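PDB 4C65: ochratoxinase from Aspergillus niger, which is a zinc-dependent carboxypeptidase of the amidohydrolase superfamily that hydrolyses the mycotoxin ochratoxin A to ochratoxin alpha and L-phenylalanine. Local coordinates for residues Gly74-Tyr79 and Leu86-Ala91; Ala141-Thr146 and Arg189-Leu194; His149-Ala154 and Leu179-Gly184; Trp174-Leu179 and Ile196-Lys201. All coordinates share one frame; numbering follows the deposited sequence.

Interaction 1: residues Gly74-Tyr79 and Leu86-Ala91; sequences GDDDYY and LATHPA
D76 and T88 form the tight part of this contact. The backbone N of D76 donates to T88 OG1 at 2.8 Å in a nearly straight bond (163°). The T88 hydroxyl lies beside its own backbone N (chi1 -62°), with CG2 on the other branch resting 3.7 Å from D76 CG, so one threonine offers its oxygen to the loop and its methyl to the carboxylate. OG1 is also hydrogen-bonded to the carbonyl of S84, one turn back in helix 83-87. A second, apolar patch forms where Y79 CE2 meets A87 CB at 3.5 Å. Y78 CD2 lies over one face of the Y79 ring, and the phenol OH bonds T83 OG1 of the third subunit.

Beyond T88 the packing gives way to water. D76 OD2 receives a bond from a water 2.6 Å away, and the same water accepts from H89 N at 2.8 Å, bridging the loop to the start of helix 90-106. H89 N-caps that helix, its ND1 accepting from A91 N. The other carboxylate oxygen, D76 OD1, makes a salt bridge with R96. With an arginine on one oxygen and a water donor on the other, D76 is probably ionised, and the salt bridge, with R96 also bonding G74 O, probably helps to tie the loop after the zinc-binding H71 to helix 90-106.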
loop_
_atom_site.group_PDB
_atom_site.type_symbol
_atom_site.label_atom_id
_atom_site.label_comp_id
_atom_site.label_asym_id
_atom_site.label_seq_id
_atom_site.Cartn_x
_atom_site.Cartn_y
_atom_site.Cartn_z
ATOM N N GLY A 74 -24.225 -12.408 -14.084
ATOM C CA GLY A 74 -23.643 -12.552 -15.444
ATOM C C GLY A 74 -22.338 -13.318 -15.535
ATOM O O GLY A 74 -21.553 -13.081 -16.434
ATOM N N ASP A 75 -22.133 -14.239 -14.591
ATOM C CA ASP A 75 -20.848 -14.905 -14.381
ATOM C C ASP A 75 -20.409 -15.679 -15.604
ATOM O O ASP A 75 -21.234 -16.182 -16.342
ATOM C CB ASP A 75 -20.920 -15.877 -13.172
ATOM C CG ASP A 75 -21.378 -15.198 -11.885
ATOM O OD1 ASP A 75 -22.548 -14.714 -11.815
ATOM O OD2 ASP A 75 -20.595 -15.144 -10.911
ATOM N N ASP A 76 -19.099 -15.772 -15.812
ATOM C CA ASP A 76 -18.554 -16.751 -16.742
ATOM C C ASP A 76 -18.885 -18.152 -16.180
ATOM O O ASP A 76 -19.069 -18.340 -14.968
ATOM C CB ASP A 76 -17.028 -16.623 -16.894
ATOM C CG ASP A 76 -16.572 -15.280 -17.464
ATOM O OD1 ASP A 76 -17.235 -14.690 -18.319
ATOM O OD2 ASP A 76 -15.468 -14.850 -17.097
ATOM N N ASP A 77 -18.943 -19.141 -17.045
ATOM C CA ASP A 77 -19.303 -20.489 -16.617
ATOM C C ASP A 77 -18.101 -21.323 -16.106
ATOM O O ASP A 77 -18.189 -22.550 -16.030
ATOM C CB ASP A 77 -19.961 -21.230 -17.802
ATOM C CG ASP A 77 -20.799 -22.413 -17.362
ATOM O OD1 ASP A 77 -21.365 -22.358 -16.243
ATOM O OD2 ASP A 77 -20.889 -23.389 -18.136
ATOM N N TYR A 78 -17.003 -20.668 -15.737
ATOM C CA TYR A 78 -15.745 -21.364 -15.469
ATOM C C TYR A 78 -15.638 -21.926 -14.046
ATOM O O TYR A 78 -15.463 -23.128 -13.861
ATOM C CB TYR A 78 -14.564 -20.449 -15.767
ATOM C CG TYR A 78 -13.233 -21.150 -15.704
ATOM C CD1 TYR A 78 -12.779 -21.935 -16.761
ATOM C CD2 TYR A 78 -12.425 -21.036 -14.581
ATOM C CE1 TYR A 78 -11.549 -22.583 -16.698
ATOM C CE2 TYR A 78 -11.207 -21.682 -14.504
ATOM C CZ TYR A 78 -10.766 -22.447 -15.560
ATOM O OH TYR A 78 -9.552 -23.073 -15.466
ATOM N N TYR A 79 -15.726 -21.054 -13.048
ATOM C CA TYR A 79 -15.784 -21.497 -11.658
ATOM C C TYR A 79 -17.232 -21.822 -11.270
ATOM O O TYR A 79 -18.161 -21.100 -11.623
ATOM C CB TYR A 79 -15.252 -20.423 -10.712
ATOM C CG TYR A 79 -13.799 -20.112 -10.890
ATOM C CD1 TYR A 79 -12.829 -21.008 -10.482
ATOM C CD2 TYR A 79 -13.390 -18.907 -11.440
ATOM C CE1 TYR A 79 -11.493 -20.723 -10.622
ATOM C CE2 TYR A 79 -12.049 -18.616 -11.590
ATOM C CZ TYR A 79 -11.111 -19.528 -11.178
ATOM O OH TYR A 79 -9.774 -19.241 -11.309
ATOM N N LEU A 86 -16.022 -13.103 -8.483
ATOM C CA LEU A 86 -14.798 -12.327 -8.338
ATOM C C LEU A 86 -14.002 -12.335 -9.634
ATOM O O LEU A 86 -13.487 -11.308 -10.050
ATOM C CB LEU A 86 -13.955 -12.876 -7.196
ATOM C CG LEU A 86 -12.665 -12.149 -6.842
ATOM C CD1 LEU A 86 -12.373 -12.275 -5.360
ATOM C CD2 LEU A 86 -11.470 -12.645 -7.634
ATOM N N ALA A 87 -13.915 -13.505 -10.255
ATOM C CA ALA A 87 -13.048 -13.692 -11.385
ATOM C C ALA A 87 -13.631 -13.137 -12.698
ATOM O O ALA A 87 -12.878 -12.703 -13.555
ATOM C CB ALA A 87 -12.725 -15.159 -11.537
ATOM N N THR A 88 -14.955 -13.134 -12.839
ATOM C CA THR A 88 -15.602 -12.669 -14.057
ATOM C C THR A 88 -15.470 -11.170 -14.174
ATOM O O THR A 88 -15.868 -10.413 -13.292
ATOM C CB THR A 88 -17.086 -13.064 -14.120
ATOM O OG1 THR A 88 -17.220 -14.486 -14.124
ATOM C CG2 THR A 88 -17.737 -12.531 -15.362
ATOM N N HIS A 89 -14.903 -10.744 -15.304
ATOM C CA HIS A 89 -14.782 -9.346 -15.585
ATOM C C HIS A 89 -16.197 -8.731 -15.725
ATOM O O HIS A 89 -17.033 -9.269 -16.423
ATOM C CB HIS A 89 -13.979 -9.124 -16.848
ATOM C CG HIS A 89 -13.525 -7.722 -17.008
ATOM N ND1 HIS A 89 -14.371 -6.715 -17.402
ATOM C CD2 HIS A 89 -12.318 -7.146 -16.810
ATOM C CE1 HIS A 89 -13.703 -5.580 -17.461
ATOM N NE2 HIS A 89 -12.457 -5.812 -17.095
ATOM N N PRO A 90 -16.451 -7.587 -15.083
ATOM C CA PRO A 90 -17.856 -7.100 -15.126
ATOM C C PRO A 90 -18.373 -6.728 -16.508
ATOM O O PRO A 90 -19.579 -6.695 -16.710
ATOM C CB PRO A 90 -17.841 -5.873 -14.191
ATOM C CG PRO A 90 -16.615 -6.053 -13.337
ATOM C CD PRO A 90 -15.606 -6.757 -14.211
ATOM N N ALA A 91 -17.484 -6.431 -17.455
ATOM C CA ALA A 91 -17.894 -6.228 -18.844
ATOM C C ALA A 91 -18.521 -7.485 -19.452
ATOM O O ALA A 91 -19.516 -7.386 -20.168
ATOM C CB ALA A 91 -16.736 -5.743 -19.701
HETATM O O HOH W 1 -14.984 -12.331 -17.594
#

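Interaction 2: residues Ala141-Thr146 and Arg189-Leu194; sequences AALSQT and RRAVRL
L143 projects from strand 142-144 onto helix 185-198, where its CD1 meets both A191 and V192 while CD2 lies near A191 only. CD1 does most of the touching: it lies 3.7 Å from V192 CG2 and 3.8 Å from A191 CB. CD2 is 4.0 Å from A191 CB. The leucine and valine side chains cross at about a right angle, so that a single leucine methyl, rather than the length of the chain, abuts the valine branch. V192 starts out pointing away from the strand, but with CG1 anti to the backbone N (chi1 174°) its CG2 branch is left to swing back to the leucine. A191, with only a methyl to offer, faces the strand directly and allows the helix to come close, the CA atoms of L143 and A191 being 7.1 Å apart. No hydrogen bond crosses the interface.

The strand itself lies between two others: A142 and S144 pair with C180 of strand 179-181, while L143 bonds K204 and M206 of strand 203-206, which carries the zinc-bridging lysine. Helix 185-198 packs on strands 142-144 and 179-181, consistent with the outer helical layer of a TIM barrel, with A191 also on C180, and V192 reaching I203 of strand 203-206 and I231 of helix 225-237.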
loop_
_atom_site.group_PDB
_atom_site.type_symbol
_atom_site.label_atom_id
_atom_site.label_comp_id
_atom_site.label_asym_id
_atom_site.label_seq_id
_atom_site.Cartn_x
_atom_site.Cartn_y
_atom_site.Cartn_z
ATOM N N ALA A 141 -24.264 -4.603 -3.747
ATOM C CA ALA A 141 -23.670 -5.801 -3.157
ATOM C C ALA A 141 -24.506 -6.331 -1.999
ATOM O O ALA A 141 -25.093 -5.555 -1.250
ATOM C CB ALA A 141 -22.293 -5.491 -2.659
ATOM N N ALA A 142 -24.620 -7.654 -1.900
ATOM C CA ALA A 142 -25.143 -8.283 -0.687
ATOM C C ALA A 142 -24.102 -8.030 0.388
ATOM O O ALA A 142 -22.897 -8.152 0.114
ATOM C CB ALA A 142 -25.339 -9.778 -0.891
ATOM N N LEU A 143 -24.555 -7.655 1.581
ATOM C CA LEU A 143 -23.652 -7.449 2.685
ATOM C C LEU A 143 -23.482 -8.726 3.510
ATOM O O LEU A 143 -24.451 -9.373 3.869
ATOM C CB LEU A 143 -24.142 -6.333 3.591
ATOM C CG LEU A 143 -24.514 -4.975 3.011
ATOM C CD1 LEU A 143 -24.593 -3.953 4.132
ATOM C CD2 LEU A 143 -23.532 -4.501 1.964
ATOM N N SER A 144 -22.236 -9.054 3.836
ATOM C CA SER A 144 -21.904 -10.236 4.594
ATOM C C SER A 144 -20.778 -9.961 5.563
ATOM O O SER A 144 -19.928 -9.108 5.333
ATOM C CB SER A 144 -21.484 -11.337 3.649
ATOM O OG SER A 144 -21.161 -12.530 4.329
ATOM N N GLN A 145 -20.787 -10.665 6.681
ATOM C CA GLN A 145 -19.634 -10.686 7.562
ATOM C C GLN A 145 -18.547 -11.549 6.922
ATOM O O GLN A 145 -18.837 -12.373 6.070
ATOM C CB GLN A 145 -20.016 -11.241 8.943
ATOM C CG GLN A 145 -20.637 -12.627 8.902
ATOM C CD GLN A 145 -20.565 -13.313 10.217
ATOM O OE1 GLN A 145 -21.460 -13.185 11.052
ATOM N NE2 GLN A 145 -19.496 -14.056 10.430
ATOM N N THR A 146 -17.310 -11.356 7.373
ATOM C CA THR A 146 -16.256 -12.314 7.126
ATOM C C THR A 146 -16.727 -13.674 7.614
ATOM O O THR A 146 -17.334 -13.796 8.677
ATOM C CB THR A 146 -14.963 -11.909 7.854
ATOM O OG1 THR A 146 -14.436 -10.735 7.245
ATOM C CG2 THR A 146 -13.914 -13.004 7.781
ATOM N N ARG A 189 -21.586 0.621 8.412
ATOM C CA ARG A 189 -22.125 1.896 7.978
ATOM C C ARG A 189 -21.641 2.190 6.582
ATOM O O ARG A 189 -22.431 2.552 5.724
ATOM C CB ARG A 189 -21.738 3.035 8.909
ATOM C CG ARG A 189 -22.464 3.031 10.252
ATOM C CD ARG A 189 -22.205 4.347 10.961
ATOM N NE ARG A 189 -22.565 4.290 12.369
ATOM C CZ ARG A 189 -23.796 4.411 12.834
ATOM N NH1 ARG A 189 -24.830 4.537 12.004
ATOM N NH2 ARG A 189 -23.987 4.373 14.150
ATOM N N ARG A 190 -20.341 2.072 6.360
ATOM C CA ARG A 190 -19.823 2.326 5.021
ATOM C C ARG A 190 -20.407 1.341 4.012
ATOM O O ARG A 190 -20.783 1.740 2.902
ATOM C CB ARG A 190 -18.297 2.338 4.979
ATOM C CG ARG A 190 -17.796 2.472 3.534
ATOM C CD ARG A 190 -16.593 3.376 3.358
ATOM N NE ARG A 190 -15.491 2.997 4.220
ATOM C CZ ARG A 190 -14.918 3.781 5.121
ATOM N NH1 ARG A 190 -15.320 5.019 5.337
ATOM N NH2 ARG A 190 -13.927 3.305 5.844
ATOM N N ALA A 191 -20.537 0.079 4.410
ATOM C CA ALA A 191 -21.060 -0.934 3.529
ATOM C C ALA A 191 -22.404 -0.555 2.958
ATOM O O ALA A 191 -22.604 -0.650 1.746
ATOM C CB ALA A 191 -21.155 -2.273 4.236
ATOM N N VAL A 192 -23.335 -0.139 3.821
ATOM C CA VAL A 192 -24.656 0.273 3.354
ATOM C C VAL A 192 -24.516 1.504 2.445
ATOM O O VAL A 192 -25.098 1.560 1.361
ATOM C CB VAL A 192 -25.597 0.596 4.521
ATOM C CG1 VAL A 192 -26.915 1.166 3.999
ATOM C CG2 VAL A 192 -25.879 -0.646 5.339
ATOM N N ARG A 193 -23.723 2.481 2.890
ATOM C CA ARG A 193 -23.565 3.725 2.154
ATOM C C ARG A 193 -22.972 3.494 0.761
ATOM O O ARG A 193 -23.384 4.127 -0.199
ATOM C CB ARG A 193 -22.718 4.692 2.954
ATOM C CG ARG A 193 -23.436 5.216 4.181
ATOM C CD ARG A 193 -22.493 5.874 5.184
ATOM N NE ARG A 193 -23.212 6.188 6.423
ATOM C CZ ARG A 193 -22.720 6.896 7.432
ATOM N NH1 ARG A 193 -21.520 7.412 7.374
ATOM N NH2 ARG A 193 -23.470 7.122 8.486
ATOM N N LEU A 194 -22.053 2.549 0.634
ATOM C CA LEU A 194 -21.473 2.256 -0.669
ATOM C C LEU A 194 -22.501 1.680 -1.647
ATOM O O LEU A 194 -22.385 1.870 -2.859
ATOM C CB LEU A 194 -20.316 1.291 -0.531
ATOM C CG LEU A 194 -18.993 1.838 0.005
ATOM C CD1 LEU A 194 -18.090 0.684 0.402
ATOM C CD2 LEU A 194 -18.293 2.696 -1.029
#

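Interaction 3: residues His149-Ala154 and Leu179-Gly184; sequences HGDIFA and LCIADG
The loop at G150 and D151 runs past the face of strand 179-181 at some distance, with the CA atoms of G150 and L179 6.4 Å apart and those of D151 and I181 7.2 Å apart, and no backbone hydrogen bond joins them. L179 and I181 both point toward the loop, whereas C180, between them, turns to the opposite face and packs on helix 185-198. I181 makes the clearer contact. Its CG1 lies beside the backbone N (chi1 -50°), and the chain then folds at chi2 (-82°) to bring CD1 up to the loop backbone. There I181 CD1 is 3.9 Å from D151 CA, and it also lies near D151 CB and the carbonyl carbon of G150. L179 lies against G150, but its methyls are modelled too close to the glycine carbonyl, and the detail of this pair is doubtful.

D151 contributes its backbone and CB to the strand, while its carboxylate turns elsewhere, with CG anti to the backbone N (chi1 -158°). The ring of H149, just before G150, stacks on H245, a zinc ligand. No hydrogen bond crosses the contact, which is apolar packing: hydrocarbon from the strand covers the loop backbone. Polar groups of the loop find partners outside the two segments, G150 N at S144 OG and the D151 carboxylate at A147 N, through OD2, and at R197 of the fifth subunit, through a salt bridge from OD1; at this subunit interface D151 is consequently likely to carry its negative charge.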
loop_
_atom_site.group_PDB
_atom_site.type_symbol
_atom_site.label_atom_id
_atom_site.label_comp_id
_atom_site.label_asym_id
_atom_site.label_seq_id
_atom_site.Cartn_x
_atom_site.Cartn_y
_atom_site.Cartn_z
ATOM N N HIS A 149 -22.209 -15.809 4.502
ATOM C CA HIS A 149 -22.687 -16.480 3.310
ATOM C C HIS A 149 -22.220 -15.810 2.039
ATOM O O HIS A 149 -22.104 -16.444 1.011
ATOM C CB HIS A 149 -24.204 -16.586 3.329
ATOM C CG HIS A 149 -24.773 -17.267 2.126
ATOM N ND1 HIS A 149 -24.285 -18.469 1.654
ATOM C CD2 HIS A 149 -25.798 -16.931 1.311
ATOM C CE1 HIS A 149 -24.982 -18.845 0.599
ATOM N NE2 HIS A 149 -25.891 -17.923 0.362
ATOM N N GLY A 150 -21.905 -14.530 2.123
ATOM C CA GLY A 150 -21.277 -13.850 1.015
ATOM C C GLY A 150 -19.783 -14.097 0.857
ATOM O O GLY A 150 -19.232 -13.756 -0.188
ATOM N N ASP A 151 -19.116 -14.681 1.847
ATOM C CA ASP A 151 -17.674 -14.886 1.736
ATOM C C ASP A 151 -17.357 -16.020 0.735
ATOM O O ASP A 151 -18.155 -16.937 0.559
ATOM C CB ASP A 151 -17.093 -15.168 3.113
ATOM C CG ASP A 151 -15.617 -14.888 3.205
ATOM O OD1 ASP A 151 -14.929 -14.783 2.151
ATOM O OD2 ASP A 151 -15.103 -14.810 4.350
ATOM N N ILE A 152 -16.235 -15.918 0.030
ATOM C CA ILE A 152 -15.780 -16.968 -0.890
ATOM C C ILE A 152 -14.740 -17.807 -0.156
ATOM O O ILE A 152 -13.557 -17.527 -0.178
ATOM C CB ILE A 152 -15.170 -16.401 -2.177
ATOM C CG1 ILE A 152 -16.173 -15.504 -2.870
ATOM C CG2 ILE A 152 -14.779 -17.538 -3.119
ATOM C CD1 ILE A 152 -15.570 -14.575 -3.906
ATOM N N PHE A 153 -15.205 -18.842 0.510
ATOM C CA PHE A 153 -14.371 -19.623 1.422
ATOM C C PHE A 153 -13.229 -20.334 0.747
ATOM O O PHE A 153 -12.216 -20.578 1.370
ATOM C CB PHE A 153 -15.215 -20.647 2.161
ATOM C CG PHE A 153 -16.072 -20.054 3.227
ATOM C CD1 PHE A 153 -17.276 -19.458 2.924
ATOM C CD2 PHE A 153 -15.690 -20.124 4.554
ATOM C CE1 PHE A 153 -18.082 -18.920 3.919
ATOM C CE2 PHE A 153 -16.503 -19.595 5.547
ATOM C CZ PHE A 153 -17.688 -18.979 5.223
ATOM N N ALA A 154 -13.376 -20.670 -0.524
ATOM C CA ALA A 154 -12.301 -21.363 -1.245
ATOM C C ALA A 154 -11.102 -20.483 -1.565
ATOM O O ALA A 154 -10.028 -21.004 -1.866
ATOM C CB ALA A 154 -12.822 -21.989 -2.513
ATOM N N LEU A 179 -20.677 -8.379 -3.998
ATOM C CA LEU A 179 -20.625 -8.654 -2.614
ATOM C C LEU A 179 -19.802 -7.654 -1.839
ATOM O O LEU A 179 -18.853 -7.077 -2.342
ATOM C CB LEU A 179 -20.090 -10.071 -2.449
ATOM C CG LEU A 179 -19.465 -10.336 -1.065
ATOM C CD1 LEU A 179 -20.595 -10.833 -0.152
ATOM C CD2 LEU A 179 -18.259 -11.287 -1.089
ATOM N N CYS A 180 -20.197 -7.462 -0.591
ATOM C CA CYS A 180 -19.521 -6.531 0.262
ATOM C C CYS A 180 -19.321 -7.182 1.616
ATOM O O CYS A 180 -20.286 -7.544 2.282
ATOM C CB CYS A 180 -20.331 -5.252 0.373
ATOM S SG CYS A 180 -19.543 -3.994 1.394
ATOM N N ILE A 181 -18.059 -7.304 2.041
ATOM C CA ILE A 181 -17.712 -7.841 3.347
ATOM C C ILE A 181 -17.422 -6.709 4.321
ATOM O O ILE A 181 -16.598 -5.820 4.058
ATOM C CB ILE A 181 -16.459 -8.740 3.272
ATOM C CG1 ILE A 181 -16.553 -9.796 2.173
ATOM C CG2 ILE A 181 -16.118 -9.245 4.651
ATOM C CD1 ILE A 181 -17.291 -11.029 2.456
ATOM N N ALA A 182 -18.091 -6.745 5.464
ATOM C CA ALA A 182 -17.905 -5.717 6.473
ATOM C C ALA A 182 -18.044 -6.340 7.853
ATOM O O ALA A 182 -18.946 -7.146 8.081
ATOM C CB ALA A 182 -18.919 -4.580 6.286
ATOM N N ASP A 183 -17.183 -5.926 8.775
ATOM C CA ASP A 183 -17.200 -6.447 10.118
ATOM C C ASP A 183 -17.188 -5.311 11.134
ATOM O O ASP A 183 -16.250 -4.511 11.179
ATOM C CB ASP A 183 -15.991 -7.340 10.353
ATOM C CG ASP A 183 -15.984 -8.560 9.459
ATOM O OD1 ASP A 183 -16.900 -9.400 9.562
ATOM O OD2 ASP A 183 -15.075 -8.657 8.607
ATOM N N GLY A 184 -18.221 -5.271 11.971
ATOM C CA GLY A 184 -18.331 -4.245 12.992
ATOM C C GLY A 184 -19.200 -3.078 12.566
ATOM O O GLY A 184 -19.403 -2.836 11.383
#

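Interaction 4: residues Trp174-Leu179 and Ile196-Lys201; sequences WGAGPL and IRRGAK
R198 reaches from the C-terminal turn of helix 185-198 to the backbone of G175-G177, and the carbonyl of G177 is the main acceptor. R198 NH1 donates to G177 O at 2.8 Å with an angle of 159°. The donor lies in the carbonyl plane on a lone pair, and the oxygen sits at the edge of the guanidinium, near its plane. R198 NH2 adds a weak bond to the same oxygen at 3.3 Å, so one carbonyl is approached by two nitrogens. G177 N, 3.4 Å from NH1, is another donor and makes no bond there.

NE forms a salt bridge with E121, and NH1 has a further, weak bond to Q195 OE1. A176 lies over one face of the flat group, its CA 3.5 Å from NH1, while R198 CD passes 3.6 Å from G175 O. As modelled, chi1 is near eclipsed (2°) and the chain bends at chi3. A176 O, for its part, accepts from H89 NE2 of the second subunit, so this loop also serves a subunit interface.

G199, with positive phi, ends the helix in a Schellman motif; one of its two bonds back is G199 N to I196 O, 2.8 Å. The arrangement is thus a Schellman-capped C-terminal end of helix 185-198, whose last-turn arginine bonds the loop leading into strand 179-181 of the TIM-barrel domain.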
loop_
_atom_site.group_PDB
_atom_site.type_symbol
_atom_site.label_atom_id
_atom_site.label_comp_id
_atom_site.label_asym_id
_atom_site.label_seq_id
_atom_site.Cartn_x
_atom_site.Cartn_y
_atom_site.Cartn_z
ATOM N N TRP A 174 -13.599 -0.013 -6.731
ATOM C CA TRP A 174 -13.693 -0.393 -5.328
ATOM C C TRP A 174 -15.085 -0.062 -4.828
ATOM O O TRP A 174 -15.645 0.963 -5.199
ATOM C CB TRP A 174 -12.632 0.385 -4.535
ATOM C CG TRP A 174 -12.582 0.146 -3.055
ATOM C CD1 TRP A 174 -11.950 -0.873 -2.404
ATOM C CD2 TRP A 174 -13.172 0.958 -2.044
ATOM N NE1 TRP A 174 -12.106 -0.743 -1.057
ATOM C CE2 TRP A 174 -12.852 0.377 -0.802
ATOM C CE3 TRP A 174 -13.917 2.126 -2.067
ATOM C CZ2 TRP A 174 -13.241 0.923 0.385
ATOM C CZ3 TRP A 174 -14.315 2.672 -0.872
ATOM C CH2 TRP A 174 -13.987 2.064 0.340
ATOM N N GLY A 175 -15.654 -0.950 -4.032
ATOM C CA GLY A 175 -16.971 -0.739 -3.467
ATOM C C GLY A 175 -18.120 -1.002 -4.436
ATOM O O GLY A 175 -19.264 -0.685 -4.112
ATOM N N ALA A 176 -17.833 -1.604 -5.603
ATOM C CA ALA A 176 -18.891 -1.862 -6.592
ATOM C C ALA A 176 -18.852 -3.251 -7.200
ATOM O O ALA A 176 -18.740 -3.421 -8.412
ATOM C CB ALA A 176 -18.863 -0.816 -7.661
ATOM N N GLY A 177 -18.959 -4.259 -6.346
ATOM C CA GLY A 177 -19.032 -5.649 -6.778
ATOM C C GLY A 177 -20.336 -6.301 -6.364
ATOM O O GLY A 177 -21.228 -5.657 -5.850
ATOM N N PRO A 178 -20.432 -7.613 -6.551
ATOM C CA PRO A 178 -21.641 -8.317 -6.185
ATOM C C PRO A 178 -21.767 -8.560 -4.698
ATOM O O PRO A 178 -22.839 -8.878 -4.209
ATOM C CB PRO A 178 -21.526 -9.642 -6.929
ATOM C CG PRO A 178 -20.107 -9.826 -7.266
ATOM C CD PRO A 178 -19.438 -8.481 -7.209
ATOM N N LEU A 179 -20.677 -8.379 -3.998
ATOM C CA LEU A 179 -20.625 -8.654 -2.614
ATOM C C LEU A 179 -19.802 -7.654 -1.839
ATOM O O LEU A 179 -18.853 -7.077 -2.342
ATOM C CB LEU A 179 -20.090 -10.071 -2.449
ATOM C CG LEU A 179 -19.465 -10.336 -1.065
ATOM C CD1 LEU A 179 -20.595 -10.833 -0.152
ATOM C CD2 LEU A 179 -18.259 -11.287 -1.089
ATOM N N ILE A 196 -25.881 2.467 -1.512
ATOM C CA ILE A 196 -26.697 3.649 -1.840
ATOM C C ILE A 196 -25.951 4.490 -2.881
ATOM O O ILE A 196 -26.559 5.008 -3.812
ATOM C CB ILE A 196 -26.969 4.528 -0.619
ATOM C CG1 ILE A 196 -27.747 3.759 0.456
ATOM C CG2 ILE A 196 -27.721 5.775 -1.024
ATOM C CD1 ILE A 196 -29.167 3.413 0.065
ATOM N N ARG A 197 -24.637 4.614 -2.694
ATOM C CA ARG A 197 -23.776 5.346 -3.632
ATOM C C ARG A 197 -23.974 4.923 -5.087
ATOM O O ARG A 197 -24.008 5.785 -5.964
ATOM C CB ARG A 197 -22.315 5.185 -3.282
ATOM C CG ARG A 197 -21.389 6.170 -3.972
ATOM C CD ARG A 197 -19.975 5.972 -3.477
ATOM N NE ARG A 197 -19.128 7.043 -3.933
ATOM C CZ ARG A 197 -18.667 7.185 -5.164
ATOM N NH1 ARG A 197 -18.841 6.254 -6.084
ATOM N NH2 ARG A 197 -17.981 8.255 -5.444
ATOM N N ARG A 198 -24.133 3.609 -5.317
ATOM C CA ARG A 198 -24.325 3.051 -6.685
ATOM C C ARG A 198 -25.771 3.167 -7.128
ATOM O O ARG A 198 -26.085 2.900 -8.271
ATOM C CB ARG A 198 -23.707 1.606 -6.884
ATOM C CG ARG A 198 -23.102 1.113 -5.631
ATOM C CD ARG A 198 -22.456 -0.210 -5.696
ATOM N NE ARG A 198 -22.629 -1.134 -6.793
ATOM C CZ ARG A 198 -22.403 -2.434 -6.664
ATOM N NH1 ARG A 198 -22.022 -2.949 -5.495
ATOM N NH2 ARG A 198 -22.539 -3.244 -7.691
ATOM N N GLY A 199 -26.660 3.637 -6.257
ATOM C CA GLY A 199 -28.076 3.771 -6.600
ATOM C C GLY A 199 -28.970 2.668 -6.066
ATOM O O GLY A 199 -30.103 2.507 -6.524
ATOM N N ALA A 200 -28.483 1.910 -5.096
ATOM C CA ALA A 200 -29.269 0.817 -4.567
ATOM C C ALA A 200 -30.611 1.320 -4.023
ATOM O O ALA A 200 -30.680 2.335 -3.349
ATOM C CB ALA A 200 -28.502 0.082 -3.494
ATOM N N LYS A 201 -31.671 0.612 -4.383
ATOM C CA LYS A 201 -33.014 0.936 -3.929
ATOM C C LYS A 201 -33.498 -0.062 -2.873
ATOM O O LYS A 201 -34.618 0.035 -2.391
ATOM C CB LYS A 201 -33.957 0.995 -5.118
ATOM C CG LYS A 201 -33.901 2.348 -5.800
ATOM C CD LYS A 201 -34.610 2.329 -7.130
ATOM C CE LYS A 201 -34.320 3.619 -7.939
ATOM N NZ LYS A 201 -35.498 4.061 -8.721
#

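How the interactions relate
All four contacts lie in the amidohydrolase TIM-barrel domain. Interaction 1 comes first in the chain and is complete before the others begin; its centre is about 17 to 21 Å from theirs, and it touches interaction 3 where L86 packs on I152. Interactions 2 and 4 share helix 185-198, and 2 and 3 the sheet of strands 142-144 and 179-181, each pair with centres about 9 Å apart; 3 and 4 share L179, with centres about 15 Å apart. Along the chain, both segments of interaction 3 fall between those of interaction 2, while interaction 4 alternates with both. Each contact also reaches neighbouring subunits, coupling this region to the octamer.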